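Local coordinates for protein butyrophilin subfamily 1 member A1 (Bos taurus, PDB 4HH8) that may act as a membrane-associated receptor in the secretion of milk-fat droplets and probably inhibits the proliferation and cytokine secretion of activated T cells, at residues F15-P20 and Y108-R113; P23-V28 and L209-E214; E48-R53 and S57-L62; I146-T151 and K200-A205. The protein carries 1 engineered substitution. All blocks are in the same frame, centred on the assembly; numbering follows the deposited sequence.

Interaction 1. Residues F15-P20 and Y108-R113; sequences FDVIGP and YRCFFR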
loop_
_atom_site.group_PDB
_atom_site.type_symbol
_atom_site.label_atom_id
_atom_site.label_comp_id
_atom_site.label_asym_id
_atom_site.label_seq_id
_atom_site.Cartn_x
_atom_site.Cartn_y
_atom_site.Cartn_z
ATOM N N PHE A 15 27.288 -12.458 12.541
ATOM C CA PHE A 15 26.601 -12.043 11.326
ATOM C C PHE A 15 25.617 -10.939 11.642
ATOM O O PHE A 15 25.175 -10.803 12.787
ATOM C CB PHE A 15 25.838 -13.224 10.696
ATOM C CG PHE A 15 24.783 -13.841 11.593
ATOM C CD1 PHE A 15 23.531 -13.248 11.749
ATOM C CD2 PHE A 15 25.030 -15.037 12.252
ATOM C CE1 PHE A 15 22.546 -13.833 12.562
ATOM C CE2 PHE A 15 24.044 -15.641 13.066
ATOM C CZ PHE A 15 22.810 -15.033 13.217
ATOM N N ASP A 16 25.266 -10.165 10.622
ATOM C CA ASP A 16 24.127 -9.256 10.742
ATOM C C ASP A 16 23.052 -9.573 9.708
ATOM O O ASP A 16 23.265 -10.314 8.733
ATOM C CB ASP A 16 24.543 -7.765 10.667
ATOM C CG ASP A 16 25.475 -7.355 11.817
ATOM O OD1 ASP A 16 25.059 -7.454 13.008
ATOM O OD2 ASP A 16 26.636 -6.945 11.526
ATOM N N VAL A 17 21.889 -9.005 9.966
ATOM C CA VAL A 17 20.711 -9.169 9.138
ATOM C C VAL A 17 20.360 -7.763 8.669
ATOM O O VAL A 17 20.146 -6.888 9.482
ATOM C CB VAL A 17 19.543 -9.767 9.945
ATOM C CG1 VAL A 17 18.240 -9.644 9.158
ATOM C CG2 VAL A 17 19.814 -11.190 10.268
ATOM N N ILE A 18 20.309 -7.572 7.355
ATOM C CA ILE A 18 20.017 -6.287 6.758
ATOM C C ILE A 18 18.649 -6.277 6.086
ATOM O O ILE A 18 18.352 -7.158 5.295
ATOM C CB ILE A 18 21.077 -5.934 5.677
ATOM C CG1 ILE A 18 22.485 -6.258 6.167
ATOM C CG2 ILE A 18 20.999 -4.431 5.320
ATOM C CD1 ILE A 18 23.561 -6.051 5.108
ATOM N N GLY A 19 17.823 -5.273 6.368
ATOM C CA GLY A 19 16.563 -5.113 5.640
ATOM C C GLY A 19 16.736 -4.231 4.407
ATOM O O GLY A 19 17.815 -3.702 4.177
ATOM N N PRO A 20 15.683 -4.077 3.589
ATOM C CA PRO A 20 15.872 -3.244 2.377
ATOM C C PRO A 20 16.113 -1.759 2.674
ATOM O O PRO A 20 15.671 -1.264 3.717
ATOM C CB PRO A 20 14.557 -3.422 1.596
ATOM C CG PRO A 20 13.764 -4.499 2.348
ATOM C CD PRO A 20 14.298 -4.568 3.737
ATOM N N TYR A 108 7.326 -5.049 9.323
ATOM C CA TYR A 108 7.595 -6.458 9.576
ATOM C C TYR A 108 8.992 -6.545 10.117
ATOM O O TYR A 108 9.819 -5.672 9.837
ATOM C CB TYR A 108 7.511 -7.265 8.276
ATOM C CG TYR A 108 6.120 -7.386 7.743
ATOM C CD1 TYR A 108 5.408 -8.600 7.860
ATOM C CD2 TYR A 108 5.479 -6.295 7.146
ATOM C CE1 TYR A 108 4.112 -8.727 7.365
ATOM C CE2 TYR A 108 4.159 -6.398 6.664
ATOM C CZ TYR A 108 3.494 -7.616 6.761
ATOM O OH TYR A 108 2.207 -7.742 6.287
ATOM N N ARG A 109 9.269 -7.596 10.876
ATOM C CA ARG A 109 10.617 -7.855 11.315
ATOM C C ARG A 109 11.089 -9.214 10.803
ATOM O O ARG A 109 10.353 -10.196 10.858
ATOM C CB ARG A 109 10.705 -7.757 12.843
ATOM C CG ARG A 109 10.427 -6.339 13.382
ATOM C CD ARG A 109 11.020 -6.196 14.784
ATOM N NE ARG A 109 10.817 -4.882 15.412
ATOM C CZ ARG A 109 11.715 -3.896 15.441
ATOM N NH1 ARG A 109 12.901 -4.036 14.855
ATOM N NH2 ARG A 109 11.422 -2.750 16.058
ATOM N N CYS A 110 12.320 -9.267 10.309
ATOM C CA CYS A 110 12.904 -10.540 9.859
ATOM C C CYS A 110 14.002 -10.972 10.795
ATOM O O CYS A 110 14.996 -10.260 10.969
ATOM C CB CYS A 110 13.461 -10.434 8.453
ATOM S SG CYS A 110 14.688 -9.090 8.275
ATOM N N PHE A 111 13.834 -12.168 11.347
ATOM C CA PHE A 111 14.716 -12.708 12.356
ATOM C C PHE A 111 15.387 -13.981 11.817
ATOM O O PHE A 111 14.709 -14.871 11.302
ATOM C CB PHE A 111 13.840 -12.997 13.569
ATOM C CG PHE A 111 14.545 -13.620 14.726
ATOM C CD1 PHE A 111 15.216 -12.825 15.663
ATOM C CD2 PHE A 111 14.459 -14.992 14.947
ATOM C CE1 PHE A 111 15.834 -13.403 16.766
ATOM C CE2 PHE A 111 15.070 -15.586 16.036
ATOM C CZ PHE A 111 15.760 -14.790 16.957
ATOM N N PHE A 112 16.715 -14.030 11.929
ATOM C CA PHE A 112 17.557 -15.157 11.515
ATOM C C PHE A 112 18.234 -15.702 12.766
ATOM O O PHE A 112 18.868 -14.937 13.467
ATOM C CB PHE A 112 18.685 -14.683 10.609
ATOM C CG PHE A 112 18.271 -14.353 9.224
ATOM C CD1 PHE A 112 18.789 -15.062 8.156
ATOM C CD2 PHE A 112 17.401 -13.307 8.968
ATOM C CE1 PHE A 112 18.424 -14.739 6.851
ATOM C CE2 PHE A 112 17.019 -12.995 7.671
ATOM C CZ PHE A 112 17.522 -13.699 6.621
ATOM N N ARG A 113 18.131 -17.007 13.023
ATOM C CA ARG A 113 18.815 -17.620 14.165
ATOM C C ARG A 113 19.573 -18.896 13.808
ATOM O O ARG A 113 19.028 -19.781 13.147
ATOM C CB ARG A 113 17.850 -17.930 15.323
ATOM C CG ARG A 113 18.419 -18.998 16.330
ATOM C CD ARG A 113 17.464 -19.371 17.465
ATOM N NE ARG A 113 17.310 -18.232 18.358
ATOM C CZ ARG A 113 16.559 -18.208 19.459
ATOM N NH1 ARG A 113 15.857 -19.285 19.852
ATOM N NH2 ARG A 113 16.505 -17.088 20.177
#
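Val17 and Phe112 carry most of this largely apolar contact. Phe112 CD2 lies 3.5 Å from Val17 CG2 and 3.8 Å from Val17 CG1, so both methyls of the valine reach the ring, the two side chains meeting at a slant. Val17 turns CG1 away from its backbone N (chi1 167°), and that methyl also reaches Cys110, 3.7 Å from SG. This places a hydrocarbon branch against the disulfide that Cys110 forms with Cys36.

The second kind of contact is between ring and backbone. Phe15 brings the edge of its ring to the carbonyl of Phe112, with CE1 3.9 Å from Phe112 O and the oxygen near the ring plane. Its CE1 also approaches Phe112 CB, more loosely, at 4.4 Å.

Around this core, Leu38 of strand 32-39 touches both Phe15 and Phe112, while Leu49 packs on Phe112 and Trp51 on Cys110. Strand 16-18 belongs to one sheet and strand 106-114 to the other. The contact is therefore part of the hydrophobic filling between the two sheets of a V-set immunoglobulin sandwich, beside the intersheet disulfide characteristic of the fold.

Interaction 2. Residues P23-V28 and L209-E214; sequences PILAVV and LLLGQE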
loop_
_atom_site.group_PDB
_atom_site.type_symbol
_atom_site.label_atom_id
_atom_site.label_comp_id
_atom_site.label_asym_id
_atom_site.label_seq_id
_atom_site.Cartn_x
_atom_site.Cartn_y
_atom_site.Cartn_z
ATOM N N PRO A 23 10.918 1.063 1.817
ATOM C CA PRO A 23 9.677 0.270 1.903
ATOM C C PRO A 23 9.475 -0.565 0.658
ATOM O O PRO A 23 9.912 -0.157 -0.420
ATOM C CB PRO A 23 8.588 1.344 1.979
ATOM C CG PRO A 23 9.275 2.525 2.676
ATOM C CD PRO A 23 10.687 2.493 2.139
ATOM N N ILE A 24 8.861 -1.740 0.805
ATOM C CA ILE A 24 8.419 -2.519 -0.353
ATOM C C ILE A 24 7.040 -2.053 -0.733
ATOM O O ILE A 24 6.147 -1.956 0.116
ATOM C CB ILE A 24 8.352 -4.053 -0.097
ATOM C CG1 ILE A 24 9.681 -4.571 0.478
ATOM C CG2 ILE A 24 7.979 -4.816 -1.420
ATOM C CD1 ILE A 24 10.879 -4.394 -0.450
ATOM N N LEU A 25 6.860 -1.779 -2.017
ATOM C CA LEU A 25 5.578 -1.290 -2.515
ATOM C C LEU A 25 4.812 -2.455 -3.092
ATOM O O LEU A 25 5.341 -3.164 -3.939
ATOM C CB LEU A 25 5.826 -0.249 -3.597
ATOM C CG LEU A 25 4.692 0.676 -4.060
ATOM C CD1 LEU A 25 3.805 1.094 -2.900
ATOM C CD2 LEU A 25 5.262 1.909 -4.791
ATOM N N ALA A 26 3.572 -2.648 -2.650
ATOM C CA ALA A 26 2.757 -3.780 -3.099
ATOM C C ALA A 26 1.304 -3.380 -3.438
ATOM O O ALA A 26 0.624 -2.752 -2.629
ATOM C CB ALA A 26 2.760 -4.848 -2.035
ATOM N N VAL A 27 0.840 -3.748 -4.623
ATOM C CA VAL A 27 -0.527 -3.463 -5.025
ATOM C C VAL A 27 -1.510 -4.490 -4.412
ATOM O O VAL A 27 -1.213 -5.691 -4.381
ATOM C CB VAL A 27 -0.631 -3.417 -6.553
ATOM C CG1 VAL A 27 -2.093 -3.355 -6.991
ATOM C CG2 VAL A 27 0.132 -2.229 -7.071
ATOM N N VAL A 28 -2.652 -4.022 -3.915
ATOM C CA VAL A 28 -3.710 -4.911 -3.382
ATOM C C VAL A 28 -4.059 -6.005 -4.412
ATOM O O VAL A 28 -4.225 -5.735 -5.593
ATOM C CB VAL A 28 -4.974 -4.101 -2.913
ATOM C CG1 VAL A 28 -6.222 -5.002 -2.692
ATOM C CG2 VAL A 28 -4.681 -3.336 -1.626
ATOM N N LEU A 209 -0.651 8.951 -3.974
ATOM C CA LEU A 209 0.684 9.560 -3.740
ATOM C C LEU A 209 1.818 8.541 -3.566
ATOM O O LEU A 209 2.948 8.796 -3.930
ATOM C CB LEU A 209 0.641 10.454 -2.508
ATOM C CG LEU A 209 -0.384 11.579 -2.647
ATOM C CD1 LEU A 209 -0.372 12.400 -1.382
ATOM C CD2 LEU A 209 0.034 12.412 -3.813
ATOM N N LEU A 210 1.470 7.369 -3.058
ATOM C CA LEU A 210 2.377 6.271 -2.867
ATOM C C LEU A 210 2.825 5.629 -4.194
ATOM O O LEU A 210 4.021 5.352 -4.392
ATOM C CB LEU A 210 1.661 5.256 -1.989
ATOM C CG LEU A 210 2.416 4.168 -1.263
ATOM C CD1 LEU A 210 3.711 4.698 -0.580
ATOM C CD2 LEU A 210 1.446 3.582 -0.240
ATOM N N LEU A 211 1.883 5.397 -5.103
ATOM C CA LEU A 211 2.227 4.963 -6.464
ATOM C C LEU A 211 2.674 6.085 -7.392
ATOM O O LEU A 211 3.285 5.804 -8.416
ATOM C CB LEU A 211 1.042 4.239 -7.132
ATOM C CG LEU A 211 0.518 2.943 -6.511
ATOM C CD1 LEU A 211 -0.707 2.452 -7.231
ATOM C CD2 LEU A 211 1.583 1.865 -6.511
ATOM N N GLY A 212 2.361 7.342 -7.069
ATOM C CA GLY A 212 2.594 8.449 -7.992
ATOM C C GLY A 212 1.753 8.257 -9.256
ATOM O O GLY A 212 2.249 8.449 -10.394
ATOM N N GLN A 213 0.489 7.869 -9.066
ATOM C CA GLN A 213 -0.441 7.639 -10.178
ATOM C C GLN A 213 -1.793 8.316 -9.922
ATOM O O GLN A 213 -2.322 8.266 -8.808
ATOM C CB GLN A 213 -0.666 6.141 -10.417
ATOM C CG GLN A 213 0.591 5.317 -10.763
ATOM C CD GLN A 213 0.287 3.831 -10.946
ATOM O OE1 GLN A 213 -0.848 3.398 -10.773
ATOM N NE2 GLN A 213 1.304 3.044 -11.296
ATOM N N GLU A 214 -2.365 8.920 -10.955
ATOM C CA GLU A 214 -3.639 9.563 -10.795
ATOM C C GLU A 214 -4.560 9.299 -11.954
ATOM O O GLU A 214 -4.101 8.898 -13.042
ATOM C CB GLU A 214 -3.457 11.073 -10.647
ATOM C CG GLU A 214 -2.961 11.777 -11.889
ATOM C CD GLU A 214 -2.503 13.211 -11.587
ATOM O OE1 GLU A 214 -2.979 14.141 -12.261
ATOM O OE2 GLU A 214 -1.690 13.408 -10.658
#
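Leu25 and Leu210 make the tight part of this contact. The two side chains run past each other in opposite directions, which brings Leu25 CD1 to 3.7 Å from Leu210 CG. The other methyl of Leu25, CD2, reaches the backbone instead and sits 3.7 Å from Leu210 O. Leu25 manages both because its CG is anti to the backbone N (chi1 -165°), which carries the branched end across to the turn at 209-212.

Leu211 forms the looser side. Its CD2 lies 4.1 Å from Leu25 CD2 and equally far from Leu25 CG, the two side chains meeting at an angle. Val27 closes the row more distantly, with CG2 4.4 Å from Leu211 CD2. Leu25 and Val27 remain largely solvent-exposed, so this is a modest apolar patch at the surface.

The turn itself has a defined shape: Gly212 and Gln213 both face Asn208 in a G1 beta bulge, and Asn208 OD1 accepts a hydrogen bond from Leu211 N. It connects strands 201-208 and 213-220 of the second immunoglobulin domain. Strand 24-27 is an outermost strand of the mixed sheet of the first domain and runs parallel to strand 117-128, whose Ala128 also touches Leu211. The contact thus joins the two domains beside the point where the chain passes between them.

Interaction 3. Residues E48-R53 and S57-L62; sequences ELRWFR and SPAVFL. Unlike the reference sequence in segment 57-62: Leu62 (reference Val).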
loop_
_atom_site.group_PDB
_atom_site.type_symbol
_atom_site.label_atom_id
_atom_site.label_comp_id
_atom_site.label_asym_id
_atom_site.label_seq_id
_atom_site.Cartn_x
_atom_site.Cartn_y
_atom_site.Cartn_z
ATOM N N GLU A 48 16.968 -20.766 11.527
ATOM C CA GLU A 48 15.618 -20.347 11.795
ATOM C C GLU A 48 15.409 -18.986 11.151
ATOM O O GLU A 48 16.109 -18.025 11.489
ATOM C CB GLU A 48 15.315 -20.280 13.304
ATOM C CG GLU A 48 13.929 -19.669 13.624
ATOM C CD GLU A 48 13.677 -19.482 15.126
ATOM O OE1 GLU A 48 14.063 -20.375 15.901
ATOM O OE2 GLU A 48 13.088 -18.444 15.532
ATOM N N LEU A 49 14.451 -18.946 10.226
ATOM C CA LEU A 49 13.995 -17.742 9.519
ATOM C C LEU A 49 12.587 -17.408 9.997
ATOM O O LEU A 49 11.685 -18.200 9.773
ATOM C CB LEU A 49 13.957 -17.993 8.007
ATOM C CG LEU A 49 15.248 -18.573 7.391
ATOM C CD1 LEU A 49 15.060 -18.955 5.946
ATOM C CD2 LEU A 49 16.477 -17.652 7.543
ATOM N N ARG A 50 12.398 -16.265 10.652
ATOM C CA ARG A 50 11.089 -15.886 11.183
ATOM C C ARG A 50 10.701 -14.490 10.710
ATOM O O ARG A 50 11.445 -13.539 10.936
ATOM C CB ARG A 50 11.106 -15.893 12.715
ATOM C CG ARG A 50 9.758 -15.544 13.350
ATOM C CD ARG A 50 9.828 -15.347 14.887
ATOM N NE ARG A 50 10.177 -16.609 15.533
ATOM C CZ ARG A 50 9.317 -17.476 16.064
ATOM N NH1 ARG A 50 8.003 -17.241 16.067
ATOM N NH2 ARG A 50 9.784 -18.602 16.594
ATOM N N TRP A 51 9.564 -14.350 10.056
ATOM C CA TRP A 51 9.025 -13.009 9.821
ATOM C C TRP A 51 7.846 -12.818 10.759
ATOM O O TRP A 51 7.045 -13.736 10.958
ATOM C CB TRP A 51 8.577 -12.847 8.371
ATOM C CG TRP A 51 9.625 -12.394 7.426
ATOM C CD1 TRP A 51 9.714 -11.181 6.850
ATOM C CD2 TRP A 51 10.714 -13.165 6.912
ATOM N NE1 TRP A 51 10.785 -11.135 6.000
ATOM C CE2 TRP A 51 11.418 -12.343 6.021
ATOM C CE3 TRP A 51 11.116 -14.498 7.069
ATOM C CZ2 TRP A 51 12.544 -12.773 5.321
ATOM C CZ3 TRP A 51 12.240 -14.940 6.374
ATOM C CH2 TRP A 51 12.945 -14.064 5.505
ATOM N N PHE A 52 7.750 -11.645 11.374
ATOM C CA PHE A 52 6.644 -11.382 12.284
ATOM C C PHE A 52 6.279 -9.911 12.270
ATOM O O PHE A 52 7.014 -9.070 11.721
ATOM C CB PHE A 52 6.956 -11.892 13.705
ATOM C CG PHE A 52 8.105 -11.182 14.394
ATOM C CD1 PHE A 52 7.861 -10.120 15.263
ATOM C CD2 PHE A 52 9.421 -11.597 14.198
ATOM C CE1 PHE A 52 8.883 -9.468 15.913
ATOM C CE2 PHE A 52 10.467 -10.968 14.851
ATOM C CZ PHE A 52 10.196 -9.893 15.730
ATOM N N ARG A 53 5.146 -9.596 12.880
ATOM C CA ARG A 53 4.700 -8.223 12.935
ATOM C C ARG A 53 4.851 -7.683 14.345
ATOM O O ARG A 53 5.925 -7.216 14.730
ATOM C CB ARG A 53 3.287 -8.123 12.388
ATOM C CG ARG A 53 3.297 -8.196 10.868
ATOM C CD ARG A 53 1.966 -8.085 10.251
ATOM N NE ARG A 53 1.541 -6.707 10.088
ATOM C CZ ARG A 53 0.424 -6.363 9.455
ATOM N NH1 ARG A 53 -0.361 -7.302 8.954
ATOM N NH2 ARG A 53 0.063 -5.096 9.349
ATOM N N SER A 57 5.628 -14.536 18.108
ATOM C CA SER A 57 4.847 -15.745 17.919
ATOM C C SER A 57 3.381 -15.425 18.282
ATOM O O SER A 57 3.130 -14.791 19.319
ATOM C CB SER A 57 5.425 -16.855 18.806
ATOM O OG SER A 57 4.864 -18.131 18.506
ATOM N N PRO A 58 2.406 -15.825 17.429
ATOM C CA PRO A 58 2.582 -16.511 16.143
ATOM C C PRO A 58 3.121 -15.558 15.073
ATOM O O PRO A 58 2.896 -14.344 15.148
ATOM C CB PRO A 58 1.180 -16.994 15.789
ATOM C CG PRO A 58 0.253 -16.488 16.868
ATOM C CD PRO A 58 0.989 -15.517 17.703
ATOM N N ALA A 59 3.858 -16.129 14.113
ATOM C CA ALA A 59 4.646 -15.375 13.155
ATOM C C ALA A 59 3.899 -15.285 11.838
ATOM O O ALA A 59 2.929 -16.001 11.624
ATOM C CB ALA A 59 6.002 -16.045 12.944
ATOM N N VAL A 60 4.336 -14.361 10.982
ATOM C CA VAL A 60 3.874 -14.292 9.605
ATOM C C VAL A 60 4.370 -15.536 8.846
ATOM O O VAL A 60 3.627 -16.139 8.064
ATOM C CB VAL A 60 4.399 -12.981 8.930
ATOM C CG1 VAL A 60 4.127 -12.970 7.416
ATOM C CG2 VAL A 60 3.777 -11.798 9.585
ATOM N N PHE A 61 5.639 -15.884 9.063
ATOM C CA PHE A 61 6.287 -17.002 8.385
ATOM C C PHE A 61 7.411 -17.541 9.282
ATOM O O PHE A 61 8.155 -16.775 9.937
ATOM C CB PHE A 61 6.809 -16.640 6.986
ATOM C CG PHE A 61 7.559 -17.768 6.330
ATOM C CD1 PHE A 61 6.886 -18.739 5.596
ATOM C CD2 PHE A 61 8.916 -17.914 6.524
ATOM C CE1 PHE A 61 7.575 -19.816 5.037
ATOM C CE2 PHE A 61 9.598 -19.004 5.987
ATOM C CZ PHE A 61 8.931 -19.953 5.238
ATOM N N LEU A 62 7.473 -18.863 9.380
ATOM C CA LEU A 62 8.487 -19.510 10.192
ATOM C C LEU A 62 9.036 -20.758 9.495
ATOM O O LEU A 62 8.285 -21.669 9.118
ATOM C CB LEU A 62 7.981 -19.810 11.607
ATOM C CG LEU A 62 9.027 -20.389 12.563
ATOM C CD1 LEU A 62 10.282 -19.499 12.694
ATOM C CD2 LEU A 62 8.446 -20.746 13.974
#
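Trp51 and Phe61 pair through their backbones, Trp51 N giving a 2.8 Å bond to Phe61 O and Phe61 N returning one of 3.2 Å to Trp51 O. Trp51 O also takes a weak, strongly bent bond from Val60 N (126° at the hydrogen). Val60 and Phe61 thus both face Trp51, a classic beta bulge.

Next comes the guanidinium of Arg50. Glu48 OE2 lies in its plane, at the edge, in a long salt bridge 3.4 Å from Arg50 NE, while Arg50 NH1 is hydrogen-bonded to Val56 O. Leu62, which differs from the reference sequence, lies over one face of the same group, its CD2 3.6 Å from Arg50 NH2. The bend of Arg50 at chi3 (-65°) turns its head toward these partners.

Packing completes the contact. The methyl of Ala59 sits 3.8 Å from Arg50 CG, and Val60 CG2 lies 3.9 Å from Arg53 CG. On the sheet face away from Arg50 and Leu62, Trp51 CE3 approaches Phe61 CD2 at 4.1 Å.

This is the hairpin of strands 48-52 and 61-64. Strand 106-114 flanks it on the other edge of strand 48-52, and Val95 of strand 92-97 meets both Trp51 and Phe61 across the sandwich.

Interaction 4. Residues I146-T151 and K200-A205; sequences IQLECT and KNVSCA. Engineered in segment 200-205: Ala205 (natural residue Cys).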
loop_
_atom_site.group_PDB
_atom_site.type_symbol
_atom_site.label_atom_id
_atom_site.label_comp_id
_atom_site.label_asym_id
_atom_site.label_seq_id
_atom_site.Cartn_x
_atom_site.Cartn_y
_atom_site.Cartn_z
ATOM N N ILE A 146 -22.895 26.911 -9.266
ATOM C CA ILE A 146 -22.724 25.483 -9.590
ATOM C C ILE A 146 -21.929 24.697 -8.508
ATOM O O ILE A 146 -20.822 25.081 -8.134
ATOM C CB ILE A 146 -22.029 25.305 -10.983
ATOM C CG1 ILE A 146 -22.580 26.315 -11.994
ATOM C CG2 ILE A 146 -22.119 23.855 -11.478
ATOM C CD1 ILE A 146 -22.510 25.878 -13.454
ATOM N N GLN A 147 -22.514 23.601 -8.027
ATOM C CA GLN A 147 -21.870 22.701 -7.068
ATOM C C GLN A 147 -21.433 21.445 -7.796
ATOM O O GLN A 147 -22.244 20.795 -8.462
ATOM C CB GLN A 147 -22.837 22.288 -5.949
ATOM C CG GLN A 147 -23.641 23.415 -5.297
ATOM C CD GLN A 147 -24.984 22.940 -4.717
ATOM O OE1 GLN A 147 -25.644 22.040 -5.265
ATOM N NE2 GLN A 147 -25.398 23.562 -3.615
ATOM N N LEU A 148 -20.161 21.096 -7.685
ATOM C CA LEU A 148 -19.676 19.868 -8.289
ATOM C C LEU A 148 -19.319 18.875 -7.201
ATOM O O LEU A 148 -18.750 19.257 -6.177
ATOM C CB LEU A 148 -18.452 20.125 -9.164
ATOM C CG LEU A 148 -18.526 21.176 -10.283
ATOM C CD1 LEU A 148 -17.173 21.260 -10.961
ATOM C CD2 LEU A 148 -19.638 20.864 -11.377
ATOM N N GLU A 149 -19.611 17.601 -7.438
ATOM C CA GLU A 149 -19.167 16.571 -6.541
ATOM C C GLU A 149 -18.375 15.542 -7.277
ATOM O O GLU A 149 -18.855 14.969 -8.219
ATOM C CB GLU A 149 -20.325 15.900 -5.816
ATOM C CG GLU A 149 -19.797 14.907 -4.795
ATOM C CD GLU A 149 -20.874 14.118 -4.072
ATOM O OE1 GLU A 149 -21.602 13.317 -4.713
ATOM O OE2 GLU A 149 -20.966 14.293 -2.838
ATOM N N CYS A 150 -17.147 15.300 -6.835
ATOM C CA CYS A 150 -16.283 14.325 -7.497
ATOM C C CYS A 150 -16.162 13.103 -6.613
ATOM O O CYS A 150 -15.911 13.187 -5.396
ATOM C CB CYS A 150 -14.906 14.918 -7.798
ATOM S SG CYS A 150 -13.723 13.809 -8.590
ATOM N N THR A 151 -16.291 11.961 -7.245
ATOM C CA THR A 151 -16.493 10.717 -6.543
ATOM C C THR A 151 -15.583 9.635 -7.133
ATOM O O THR A 151 -15.333 9.632 -8.315
ATOM C CB THR A 151 -17.989 10.423 -6.651
ATOM O OG1 THR A 151 -18.652 10.869 -5.440
ATOM C CG2 THR A 151 -18.238 9.013 -6.944
ATOM N N LYS A 200 -14.531 27.499 -18.177
ATOM C CA LYS A 200 -14.937 26.730 -19.350
ATOM C C LYS A 200 -15.156 25.266 -18.928
ATOM O O LYS A 200 -16.281 24.752 -18.961
ATOM C CB LYS A 200 -13.819 26.837 -20.418
ATOM C CG LYS A 200 -14.247 26.937 -21.900
ATOM C CD LYS A 200 -14.277 25.563 -22.613
ATOM C CE LYS A 200 -13.767 25.622 -24.070
ATOM N NZ LYS A 200 -14.613 26.465 -24.983
ATOM N N ASN A 201 -14.053 24.627 -18.538
ATOM C CA ASN A 201 -13.999 23.273 -18.012
ATOM C C ASN A 201 -13.376 23.294 -16.628
ATOM O O ASN A 201 -12.582 24.186 -16.304
ATOM C CB ASN A 201 -13.068 22.406 -18.848
ATOM C CG ASN A 201 -13.512 22.271 -20.272
ATOM O OD1 ASN A 201 -14.660 21.890 -20.550
ATOM N ND2 ASN A 201 -12.595 22.566 -21.206
ATOM N N VAL A 202 -13.728 22.289 -15.832
ATOM C CA VAL A 202 -13.024 21.988 -14.600
ATOM C C VAL A 202 -12.691 20.512 -14.558
ATOM O O VAL A 202 -13.524 19.676 -14.918
ATOM C CB VAL A 202 -13.882 22.288 -13.388
ATOM C CG1 VAL A 202 -13.202 21.762 -12.129
ATOM C CG2 VAL A 202 -14.128 23.767 -13.283
ATOM N N SER A 203 -11.495 20.188 -14.085
ATOM C CA SER A 203 -11.157 18.801 -13.865
ATOM C C SER A 203 -10.935 18.440 -12.374
ATOM O O SER A 203 -10.636 19.303 -11.539
ATOM C CB SER A 203 -9.962 18.400 -14.723
ATOM O OG SER A 203 -8.786 18.848 -14.107
ATOM N N CYS A 204 -11.086 17.152 -12.070
ATOM C CA CYS A 204 -10.890 16.616 -10.749
ATOM C C CYS A 204 -9.877 15.508 -10.940
ATOM O O CYS A 204 -10.074 14.668 -11.797
ATOM C CB CYS A 204 -12.215 16.040 -10.209
ATOM S SG CYS A 204 -12.017 15.071 -8.643
ATOM N N ALA A 205 -8.793 15.503 -10.168
ATOM C CA ALA A 205 -7.827 14.431 -10.244
ATOM C C ALA A 205 -7.783 13.750 -8.912
ATOM O O ALA A 205 -7.757 14.418 -7.881
ATOM C CB ALA A 205 -6.418 14.951 -10.613
#
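The intersheet disulfide of the second immunoglobulin domain, between Cys150 and Cys204, forms the covalent part of this contact. It links strand 146-155 in one sheet of the sandwich to strand 201-208 in the other, as the characteristic cystine of the immunoglobulin fold does.

The two SG atoms are 2.1 Å apart, and the torsion about the S-S bond is -86°, close to the value near 90° in magnitude at which a disulfide is relaxed. Both half-cystines extend in the same way, each sulfur anti to the backbone N (chi1 179° in Cys150 and 170° in Cys204), and both point into the space between the sheets. At the bridge Cys150 CA and Cys204 CA are 6.7 Å apart. Ile136 of strand 135-140 packs on Cys204, and Pro134 on Cys150, so the bridge is buried in side chains.

Two residues back along each strand the backbones are wider apart, 9.4 Å between Leu148 CA and Val202 CA, and here the strands are joined by apolar side chains. Leu148 is also touched by Ile194 of strand 186-194, and Val202 by Ile221. Leu148 and Val202 meet at a slant, by a single pair of methyl groups: Leu148 CD1 to Val202 CG1, 4.2 Å.

Overall arrangement
Starting at the N terminus, residues 15-20 open a loop that interaction 1 closes at 108-113, tying the two sheets of the V-type domain together. Interaction 3, a short hairpin, is nested within that loop and touches interaction 1, for strands 48-52 and 106-114 are neighbours: Arg113 N lies 2.7 Å from Glu48 O, a probable hydrogen bond. Interaction 2 opens at 23-28, crosses interaction 1 along the chain and closes only at 209-214, joining the two domains. Its loop also encloses interaction 3 and, in the second domain, interaction 4. Interactions 1 and 4 follow in series, their centres about 48 Å apart. Interaction 4 touches interaction 2 where Glu214 packs on the engineered Ala205.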